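Local coordinates for putative adhesin (Bacteroides thetaiotaomicron, PDB 4QDG), which probably acts as an anchor or adhesin subunit of a pilus held at the outer membrane of this gut bacterium, at residues A[113-118]-A[191-196]; A[234-239]-A[279-284]; A[238-243]-A[288-293]. All coordinates share one frame; numbering follows the deposited sequence. Where two conformers were deposited one is given.

How the interactions relate
The three contacts follow the four-stranded antiparallel sheet 193-195, 170-176, 235-240, 246-251 from its edge to its loops. Interaction 1 comes first along the chain and sets a helical turn against edge strand 193-195. Interactions 2 and 3 both start from strand 235-240: one joins it to strand 278-285 of the facing layer, the other joins the end of that strand to the loop 288-293. Their centres lie about 12 Å apart, they share V238 and R239, and F283 packs on W291 between them. Interaction 1 is centred about 17 Å from interaction 2 and about 23 Å from interaction 3, touching neither. The sheet is thus joined to the facing layer and its loop on one side, and to turn 113-116 at its outermost strand.

Interaction 1 (A[113-118]-A[191-196])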
loop_
_atom_site.group_PDB
_atom_site.type_symbol
_atom_site.label_atom_id
_atom_site.label_comp_id
_atom_site.label_asym_id
_atom_site.label_seq_id
_atom_site.Cartn_x
_atom_site.Cartn_y
_atom_site.Cartn_z
ATOM N N GLU A 113 -8.150 7.837 12.769
ATOM C CA GLU A 113 -9.537 7.374 12.864
ATOM C C GLU A 113 -9.766 6.098 12.041
ATOM O O GLU A 113 -10.626 5.285 12.397
ATOM C CB GLU A 113 -10.494 8.497 12.419
ATOM C CG GLU A 113 -11.666 8.784 13.351
ATOM C CD GLU A 113 -11.515 8.495 14.833
ATOM O OE1 GLU A 113 -10.636 9.106 15.485
ATOM O OE2 GLU A 113 -12.291 7.657 15.348
ATOM N N CYS A 114 -8.936 5.884 10.996
ATOM C CA CYS A 114 -8.943 4.680 10.144
ATOM C C CYS A 114 -8.507 3.432 10.897
ATOM O O CYS A 114 -8.849 2.338 10.467
ATOM C CB CYS A 114 -8.057 4.896 8.927
ATOM S SG CYS A 114 -8.634 6.212 7.837
ATOM N N LEU A 115 -7.725 3.568 11.985
ATOM C CA LEU A 115 -7.280 2.379 12.709
ATOM C C LEU A 115 -8.416 1.777 13.528
ATOM O O LEU A 115 -8.493 0.546 13.645
ATOM C CB LEU A 115 -6.079 2.675 13.626
ATOM C CG LEU A 115 -4.758 3.138 12.957
ATOM C CD1 LEU A 115 -3.774 3.635 13.995
ATOM C CD2 LEU A 115 -4.111 2.045 12.088
ATOM N N THR A 116 -9.311 2.633 14.060
ATOM C CA THR A 116 -10.383 2.220 14.957
ATOM C C THR A 116 -11.803 2.221 14.354
ATOM O O THR A 116 -12.611 1.393 14.795
ATOM C CB THR A 116 -10.367 3.089 16.209
ATOM O OG1 THR A 116 -10.205 4.460 15.847
ATOM C CG2 THR A 116 -9.261 2.663 17.197
ATOM N N ASN A 117 -12.146 3.161 13.427
ATOM C CA ASN A 117 -13.501 3.178 12.884
ATOM C C ASN A 117 -13.690 1.968 11.919
ATOM O O ASN A 117 -13.032 1.928 10.889
ATOM C CB ASN A 117 -13.829 4.510 12.208
ATOM C CG ASN A 117 -15.273 4.623 11.739
ATOM O OD1 ASN A 117 -15.934 3.630 11.388
ATOM N ND2 ASN A 117 -15.802 5.835 11.728
ATOM N N PRO A 118 -14.581 0.989 12.238
ATOM C CA PRO A 118 -14.720 -0.209 11.378
ATOM C C PRO A 118 -15.067 0.082 9.927
ATOM O O PRO A 118 -14.670 -0.667 9.047
ATOM C CB PRO A 118 -15.861 -0.984 12.045
ATOM C CG PRO A 118 -15.799 -0.566 13.481
ATOM C CD PRO A 118 -15.447 0.880 13.435
ATOM N N GLY A 191 6.057 5.887 16.120
ATOM C CA GLY A 191 5.489 5.055 17.172
ATOM C C GLY A 191 4.611 3.962 16.574
ATOM O O GLY A 191 3.925 4.166 15.554
HETATM N N MSE A 192 4.638 2.784 17.216
HETATM C CA MSE A 192 3.900 1.610 16.813
HETATM C C MSE A 192 2.397 1.863 16.744
HETATM O O MSE A 192 1.824 2.554 17.591
HETATM C CB MSE A 192 4.194 0.475 17.796
HETATM C CG MSE A 192 3.589 -0.853 17.385
HETATM SE SE MSE A 192 3.551 -2.138 18.847
HETATM C CE MSE A 192 1.913 -1.451 19.818
ATOM N N VAL A 193 1.773 1.289 15.726
ATOM C CA VAL A 193 0.319 1.288 15.518
ATOM C C VAL A 193 -0.111 -0.170 15.453
ATOM O O VAL A 193 0.693 -1.028 15.088
ATOM C CB VAL A 193 -0.186 2.095 14.279
ATOM C CG1 VAL A 193 0.178 3.568 14.394
ATOM C CG2 VAL A 193 0.303 1.493 12.958
ATOM N N THR A 194 -1.368 -0.442 15.796
ATOM C CA THR A 194 -1.948 -1.769 15.700
ATOM C C THR A 194 -3.064 -1.730 14.640
ATOM O O THR A 194 -4.000 -0.942 14.750
ATOM C CB THR A 194 -2.448 -2.240 17.079
ATOM O OG1 THR A 194 -1.343 -2.287 17.970
ATOM C CG2 THR A 194 -3.113 -3.612 17.027
ATOM N N TYR A 195 -2.943 -2.570 13.614
ATOM C CA TYR A 195 -3.979 -2.753 12.613
ATOM C C TYR A 195 -4.815 -3.956 13.038
ATOM O O TYR A 195 -4.249 -4.977 13.457
ATOM C CB TYR A 195 -3.386 -3.006 11.204
ATOM C CG TYR A 195 -2.570 -1.875 10.606
ATOM C CD1 TYR A 195 -3.186 -0.836 9.907
ATOM C CD2 TYR A 195 -1.182 -1.901 10.645
ATOM C CE1 TYR A 195 -2.438 0.188 9.334
ATOM C CE2 TYR A 195 -0.422 -0.916 10.028
ATOM C CZ TYR A 195 -1.049 0.127 9.371
ATOM O OH TYR A 195 -0.259 1.069 8.763
ATOM N N THR A 196 -6.147 -3.853 12.899
ATOM C CA THR A 196 -7.061 -4.964 13.176
ATOM C C THR A 196 -7.872 -5.225 11.887
ATOM O O THR A 196 -7.872 -4.377 10.991
ATOM C CB THR A 196 -7.909 -4.724 14.432
ATOM O OG1 THR A 196 -8.706 -3.559 14.257
ATOM C CG2 THR A 196 -7.054 -4.641 15.732
HETATM O O HOH W 1 -6.957 -1.400 11.616
HETATM O O HOH W 2 -7.907 -1.232 15.436
#
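The phenol ring of Y195 meets the CD2 methyl of L115 obliquely, at its CD1-CE1 side: CD2 of L115 is 3.7 Å from CE1 of Y195 and just as near CD1. I174 and I179 also touch the Y195 side chain. Its hydroxyl is bonded to both OD1 of N178 and the backbone N of S224, two bonds that probably restrict how the ring can shift.

L115 does its work through its two branches. With CG anti to the carbonyl carbon (chi1 -63°), the forked end reaches the strand although the CB itself does not head there. CD2 goes to the tyrosine, while CD1 goes to V193, 3.9 Å from its CB and scarcely farther from its CG1, the two side chains crossing at about a right angle.

The strand 193-195 is the outermost one of a four-stranded antiparallel sheet, tied to strand 170-176 by backbone bonds of V193 with D176 and of Y195 with I174. Residues 113-116 form a short, weakly bonded helical turn, closed by N117 N to E113 O at 2.8 Å, just after strand 107-110 of a separate three-stranded sheet. The leucine packs the turn that follows one small sheet against the outermost strand of another, in a protein of the transthyretin clan.

Beside this apolar patch, two waters link the carbonyl of L115 to T196, one through the hydroxyl and one through the backbone N. The first gives a proton to O of L115 at 2.6 Å and lies 2.7 Å from OG1 of T196, a hydroxyl also bonded to NZ of K121. The other accepts from N of T196 at 2.9 Å and can donate to the same O of L115 at 3.2 Å, though other acceptors compete for its protons.

Interaction 2 (A[234-239]-A[279-284]); sequences PKLTVR and WSMIFF
L236 is hydrogen-bonded through its backbone to I250 of the neighbouring strand 246-251. Its side chain points toward strand 278-285, where its CD2 meets M281 and F283. Its CG is anti to the backbone N (chi1 167°), which carries the CD2 methyl to the other strand as the sole touching atom of its segment. CD2 of L236 meets the far end of the F283 ring, 3.7 Å from CZ and equally close to CE1, in an oblique approach; the two side chains come from opposite directions. The same methyl lies 4.2 Å from SE of M281, a selenomethionine, and so sits against both residues at once.

Strand 235-240 pairs with 170-176 and 246-251, strand 278-285 with 140-159 and 295-298, and the nearest CA atoms, those of L236 and M281, are 10.6 Å apart: the two strands belong to facing layers. This is sandwich-like packing, met by side chains pointing inward from both strands. Other residues complete the interior: V155 of strand 140-159 and I174 touch L236, L252 and Y255 of helix 252-263 touch M281, and W291 meets the F283 ring edge-to-face.

All three contacting residues are buried and their touching groups are a methyl, a selenium and a ring end, so the layers are held here by dispersion and exclusion of water, with no polar group among the touching atoms.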
loop_
_atom_site.group_PDB
_atom_site.type_symbol
_atom_site.label_atom_id
_atom_site.label_comp_id
_atom_site.label_asym_id
_atom_site.label_seq_id
_atom_site.Cartn_x
_atom_site.Cartn_y
_atom_site.Cartn_z
ATOM N N PRO A 234 7.924 -5.266 11.382
ATOM C CA PRO A 234 6.460 -5.473 11.508
ATOM C C PRO A 234 6.098 -6.919 11.880
ATOM O O PRO A 234 6.727 -7.889 11.389
ATOM C CB PRO A 234 5.916 -5.111 10.120
ATOM C CG PRO A 234 7.002 -4.335 9.468
ATOM C CD PRO A 234 8.290 -4.769 10.040
ATOM N N LYS A 235 5.080 -7.038 12.751
ATOM C CA LYS A 235 4.640 -8.329 13.244
ATOM C C LYS A 235 3.192 -8.665 12.879
ATOM O O LYS A 235 2.317 -7.795 12.912
ATOM C CB LYS A 235 4.799 -8.383 14.774
ATOM C CG LYS A 235 6.245 -8.341 15.270
ATOM C CD LYS A 235 6.938 -9.706 15.219
ATOM C CE LYS A 235 8.364 -9.642 15.709
ATOM N NZ LYS A 235 9.269 -9.012 14.710
ATOM N N LEU A 236 2.943 -9.956 12.553
ATOM C CA LEU A 236 1.605 -10.498 12.341
ATOM C C LEU A 236 1.341 -11.348 13.570
ATOM O O LEU A 236 2.173 -12.196 13.921
ATOM C CB LEU A 236 1.379 -11.274 11.044
ATOM C CG LEU A 236 0.072 -12.089 10.990
ATOM C CD1 LEU A 236 -1.160 -11.177 10.833
ATOM C CD2 LEU A 236 0.109 -13.119 9.884
ATOM N N THR A 237 0.233 -11.078 14.275
ATOM C CA THR A 237 -0.091 -11.825 15.505
ATOM C C THR A 237 -1.490 -12.408 15.420
ATOM O O THR A 237 -2.426 -11.708 15.018
ATOM C CB THR A 237 0.077 -10.915 16.760
ATOM O OG1 THR A 237 1.410 -10.407 16.786
ATOM C CG2 THR A 237 -0.177 -11.650 18.059
ATOM N N VAL A 238 -1.623 -13.699 15.799
ATOM C CA VAL A 238 -2.903 -14.396 15.831
ATOM C C VAL A 238 -3.045 -14.966 17.255
ATOM O O VAL A 238 -2.211 -15.752 17.703
ATOM C CB VAL A 238 -3.117 -15.447 14.708
ATOM C CG1 VAL A 238 -4.523 -16.048 14.810
ATOM C CG2 VAL A 238 -2.924 -14.821 13.329
ATOM N N ARG A 239 -4.065 -14.490 17.980
ATOM C CA ARG A 239 -4.287 -14.856 19.377
ATOM C C ARG A 239 -5.619 -15.541 19.592
ATOM O O ARG A 239 -6.633 -15.059 19.059
ATOM C CB ARG A 239 -4.234 -13.584 20.228
ATOM C CG ARG A 239 -4.142 -13.775 21.746
ATOM C CD ARG A 239 -3.761 -12.493 22.477
ATOM N NE ARG A 239 -4.495 -11.356 21.948
ATOM C CZ ARG A 239 -3.952 -10.327 21.305
ATOM N NH1 ARG A 239 -2.631 -10.227 21.188
ATOM N NH2 ARG A 239 -4.722 -9.374 20.803
ATOM N N TRP A 279 -2.037 -9.525 -0.714
ATOM C CA TRP A 279 -1.343 -10.635 -0.069
ATOM C C TRP A 279 -2.301 -11.594 0.576
ATOM O O TRP A 279 -3.336 -11.178 1.108
ATOM C CB TRP A 279 -0.410 -10.083 1.019
ATOM C CG TRP A 279 0.538 -9.005 0.569
ATOM C CD1 TRP A 279 0.344 -7.657 0.644
ATOM C CD2 TRP A 279 1.872 -9.192 0.077
ATOM N NE1 TRP A 279 1.451 -6.991 0.181
ATOM C CE2 TRP A 279 2.411 -7.906 -0.166
ATOM C CE3 TRP A 279 2.648 -10.327 -0.234
ATOM C CZ2 TRP A 279 3.709 -7.719 -0.666
ATOM C CZ3 TRP A 279 3.931 -10.142 -0.733
ATOM C CH2 TRP A 279 4.445 -8.849 -0.948
ATOM N N SER A 280 -1.941 -12.878 0.596
ATOM C CA SER A 280 -2.743 -13.890 1.274
ATOM C C SER A 280 -1.820 -14.883 1.930
ATOM O O SER A 280 -0.756 -15.206 1.383
ATOM C CB SER A 280 -3.769 -14.556 0.359
ATOM O OG SER A 280 -3.195 -15.359 -0.652
HETATM N N MSE A 281 -2.154 -15.270 3.159
HETATM C CA MSE A 281 -1.314 -16.193 3.914
HETATM C C MSE A 281 -2.157 -17.245 4.597
HETATM O O MSE A 281 -3.029 -16.911 5.395
HETATM C CB MSE A 281 -0.477 -15.451 4.949
HETATM C CG MSE A 281 0.374 -14.342 4.386
HETATM SE SE MSE A 281 1.287 -13.423 5.847
HETATM C CE MSE A 281 2.732 -14.727 6.154
ATOM N N ILE A 282 -1.878 -18.510 4.300
ATOM C CA ILE A 282 -2.604 -19.627 4.897
ATOM C C ILE A 282 -1.701 -20.314 5.912
ATOM O O ILE A 282 -0.614 -20.773 5.562
ATOM C CB ILE A 282 -3.162 -20.637 3.858
ATOM C CG1 ILE A 282 -4.025 -19.907 2.790
ATOM C CG2 ILE A 282 -3.962 -21.734 4.574
ATOM C CD1 ILE A 282 -4.360 -20.736 1.595
ATOM N N PHE A 283 -2.165 -20.360 7.165
ATOM C CA PHE A 283 -1.495 -21.048 8.256
ATOM C C PHE A 283 -2.289 -22.323 8.558
ATOM O O PHE A 283 -3.520 -22.280 8.660
ATOM C CB PHE A 283 -1.365 -20.138 9.495
ATOM C CG PHE A 283 -0.509 -18.902 9.291
ATOM C CD1 PHE A 283 -1.046 -17.743 8.740
ATOM C CD2 PHE A 283 0.825 -18.888 9.679
ATOM C CE1 PHE A 283 -0.254 -16.602 8.551
ATOM C CE2 PHE A 283 1.615 -17.752 9.489
ATOM C CZ PHE A 283 1.066 -16.610 8.932
ATOM N N PHE A 284 -1.593 -23.456 8.674
ATOM C CA PHE A 284 -2.255 -24.737 8.944
ATOM C C PHE A 284 -2.201 -25.044 10.435
ATOM O O PHE A 284 -1.173 -24.821 11.080
ATOM C CB PHE A 284 -1.667 -25.873 8.093
ATOM C CG PHE A 284 -1.853 -25.587 6.625
ATOM C CD1 PHE A 284 -3.050 -25.906 5.984
ATOM C CD2 PHE A 284 -0.865 -24.933 5.897
ATOM C CE1 PHE A 284 -3.232 -25.615 4.631
ATOM C CE2 PHE A 284 -1.060 -24.609 4.564
ATOM C CZ PHE A 284 -2.247 -24.937 3.938
#

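Interaction 3 (A[238-243]-A[288-293]); sequences VRRKAD and NLEWIK
R240 reaches toward the loop 288-293 with its guanidinium steadied by D243 from its own segment. NE of R240 donates to OD1 of D243 at 3.2 Å, nearly straight at 165° and in the guanidinium plane, while NH2 gives OD2 a more bent bond, also 3.2 Å. This side-on salt bridge, two nitrogens to two oxygens, uses the syn side of the carboxylate.

NH1 remains for the loop. It makes a weak bond to O of L289 (3.4 Å, 135°) near the edge of the guanidinium; the side chain, bent at chi3 (-69°), turns the group this way. CG of E290 lies at that edge too, 3.7 Å from NH1. The E290 carboxylate is too far for a salt bridge, its OE2 4.4 Å from NH1, though the opposite charges probably still attract.

Within the loop, OD1 of N288 takes a weak bond from N of E290, the pattern of an Asx turn, and is bonded to OG of S286 as well. Farther along, W291 packs on I248 and I250.

At the surface, then, the arginine reaches from the end of strand 235-240, where the β-hairpin turns toward strand 246-251, to the loop between strands 278-285 and 295-298, a strand-end-to-loop bridge at one end of two β-layers.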
loop_
_atom_site.group_PDB
_atom_site.type_symbol
_atom_site.label_atom_id
_atom_site.label_comp_id
_atom_site.label_asym_id
_atom_site.label_seq_id
_atom_site.Cartn_x
_atom_site.Cartn_y
_atom_site.Cartn_z
ATOM N N VAL A 238 -1.623 -13.699 15.799
ATOM C CA VAL A 238 -2.903 -14.396 15.831
ATOM C C VAL A 238 -3.045 -14.966 17.255
ATOM O O VAL A 238 -2.211 -15.752 17.703
ATOM C CB VAL A 238 -3.117 -15.447 14.708
ATOM C CG1 VAL A 238 -4.523 -16.048 14.810
ATOM C CG2 VAL A 238 -2.924 -14.821 13.329
ATOM N N ARG A 239 -4.065 -14.490 17.980
ATOM C CA ARG A 239 -4.287 -14.856 19.377
ATOM C C ARG A 239 -5.619 -15.541 19.592
ATOM O O ARG A 239 -6.633 -15.059 19.059
ATOM C CB ARG A 239 -4.234 -13.584 20.228
ATOM C CG ARG A 239 -4.142 -13.775 21.746
ATOM C CD ARG A 239 -3.761 -12.493 22.477
ATOM N NE ARG A 239 -4.495 -11.356 21.948
ATOM C CZ ARG A 239 -3.952 -10.327 21.305
ATOM N NH1 ARG A 239 -2.631 -10.227 21.188
ATOM N NH2 ARG A 239 -4.722 -9.374 20.803
ATOM N N ARG A 240 -5.619 -16.667 20.367
ATOM C CA ARG A 240 -6.855 -17.350 20.790
ATOM C C ARG A 240 -7.485 -16.482 21.869
ATOM O O ARG A 240 -6.821 -16.241 22.879
ATOM C CB ARG A 240 -6.591 -18.760 21.358
ATOM C CG ARG A 240 -6.094 -19.823 20.390
ATOM C CD ARG A 240 -6.252 -21.233 20.978
ATOM N NE ARG A 240 -5.344 -21.467 22.106
ATOM C CZ ARG A 240 -4.298 -22.289 22.081
ATOM N NH1 ARG A 240 -4.035 -23.010 20.998
ATOM N NH2 ARG A 240 -3.521 -22.413 23.147
ATOM N N LYS A 241 -8.724 -15.980 21.651
ATOM C CA LYS A 241 -9.451 -15.091 22.578
ATOM C C LYS A 241 -9.629 -15.679 23.998
ATOM O O LYS A 241 -9.388 -14.973 24.984
ATOM C CB LYS A 241 -10.830 -14.732 21.988
ATOM C CG LYS A 241 -10.777 -13.497 21.114
ATOM C CD LYS A 241 -11.830 -13.485 20.040
ATOM C CE LYS A 241 -12.967 -12.540 20.297
ATOM N NZ LYS A 241 -13.982 -12.660 19.221
ATOM N N ALA A 242 -10.039 -16.954 24.092
ATOM C CA ALA A 242 -10.344 -17.660 25.344
ATOM C C ALA A 242 -9.200 -17.704 26.367
ATOM O O ALA A 242 -9.448 -17.447 27.548
ATOM C CB ALA A 242 -10.798 -19.077 25.037
ATOM N N ASP A 243 -7.969 -18.052 25.939
ATOM C CA ASP A 243 -6.826 -18.186 26.859
ATOM C C ASP A 243 -5.715 -17.163 26.581
ATOM O O ASP A 243 -4.703 -17.154 27.286
ATOM C CB ASP A 243 -6.265 -19.616 26.827
ATOM C CG ASP A 243 -5.932 -20.200 25.451
ATOM O OD1 ASP A 243 -5.856 -19.431 24.480
ATOM O OD2 ASP A 243 -5.602 -21.398 25.382
ATOM N N ASN A 288 -5.722 -29.140 18.091
ATOM C CA ASN A 288 -5.685 -28.312 19.307
ATOM C C ASN A 288 -5.618 -26.797 18.978
ATOM O O ASN A 288 -5.520 -25.970 19.896
ATOM C CB ASN A 288 -4.503 -28.721 20.200
ATOM C CG ASN A 288 -3.135 -28.608 19.558
ATOM O OD1 ASN A 288 -2.997 -28.417 18.352
ATOM N ND2 ASN A 288 -2.086 -28.746 20.353
ATOM N N LEU A 289 -5.681 -26.449 17.668
ATOM C CA LEU A 289 -5.665 -25.099 17.105
ATOM C C LEU A 289 -4.340 -24.380 17.390
ATOM O O LEU A 289 -4.296 -23.169 17.633
ATOM C CB LEU A 289 -6.891 -24.283 17.552
ATOM C CG LEU A 289 -8.242 -24.934 17.239
ATOM C CD1 LEU A 289 -9.348 -24.209 17.934
ATOM C CD2 LEU A 289 -8.520 -24.963 15.743
ATOM N N GLU A 290 -3.248 -25.145 17.298
ATOM C CA GLU A 290 -1.891 -24.637 17.399
ATOM C C GLU A 290 -1.349 -24.616 15.996
ATOM O O GLU A 290 -1.778 -25.425 15.165
ATOM C CB GLU A 290 -1.028 -25.487 18.348
ATOM C CG GLU A 290 -1.247 -25.104 19.805
ATOM C CD GLU A 290 -0.469 -25.898 20.839
ATOM O OE1 GLU A 290 0.664 -26.347 20.542
ATOM O OE2 GLU A 290 -0.993 -26.043 21.966
ATOM N N TRP A 291 -0.450 -23.685 15.702
ATOM C CA TRP A 291 0.083 -23.575 14.355
ATOM C C TRP A 291 1.147 -24.656 14.066
ATOM O O TRP A 291 2.090 -24.826 14.847
ATOM C CB TRP A 291 0.635 -22.150 14.134
ATOM C CG TRP A 291 1.403 -21.945 12.861
ATOM C CD1 TRP A 291 1.086 -22.426 11.622
ATOM C CD2 TRP A 291 2.534 -21.089 12.681
ATOM N NE1 TRP A 291 2.014 -22.008 10.701
ATOM C CE2 TRP A 291 2.893 -21.153 11.312
ATOM C CE3 TRP A 291 3.272 -20.256 13.536
ATOM C CZ2 TRP A 291 3.976 -20.436 10.785
ATOM C CZ3 TRP A 291 4.334 -19.533 13.006
ATOM C CH2 TRP A 291 4.684 -19.636 11.652
ATOM N N ILE A 292 0.985 -25.379 12.935
ATOM C CA ILE A 292 1.955 -26.380 12.465
ATOM C C ILE A 292 3.044 -25.578 11.741
ATOM O O ILE A 292 2.867 -25.142 10.597
ATOM C CB ILE A 292 1.299 -27.482 11.592
ATOM C CG1 ILE A 292 0.071 -28.085 12.298
ATOM C CG2 ILE A 292 2.335 -28.570 11.217
ATOM C CD1 ILE A 292 -0.864 -28.935 11.424
ATOM N N LYS A 293 4.140 -25.307 12.461
ATOM C CA LYS A 293 5.214 -24.439 12.005
ATOM C C LYS A 293 6.162 -25.163 11.030
ATOM O O LYS A 293 7.368 -25.239 11.264
ATOM C CB LYS A 293 5.939 -23.869 13.229
ATOM C CG LYS A 293 6.581 -22.496 12.979
ATOM C CD LYS A 293 7.151 -21.896 14.273
ATOM C CE LYS A 293 7.744 -20.516 14.068
ATOM N NZ LYS A 293 7.529 -19.639 15.261
#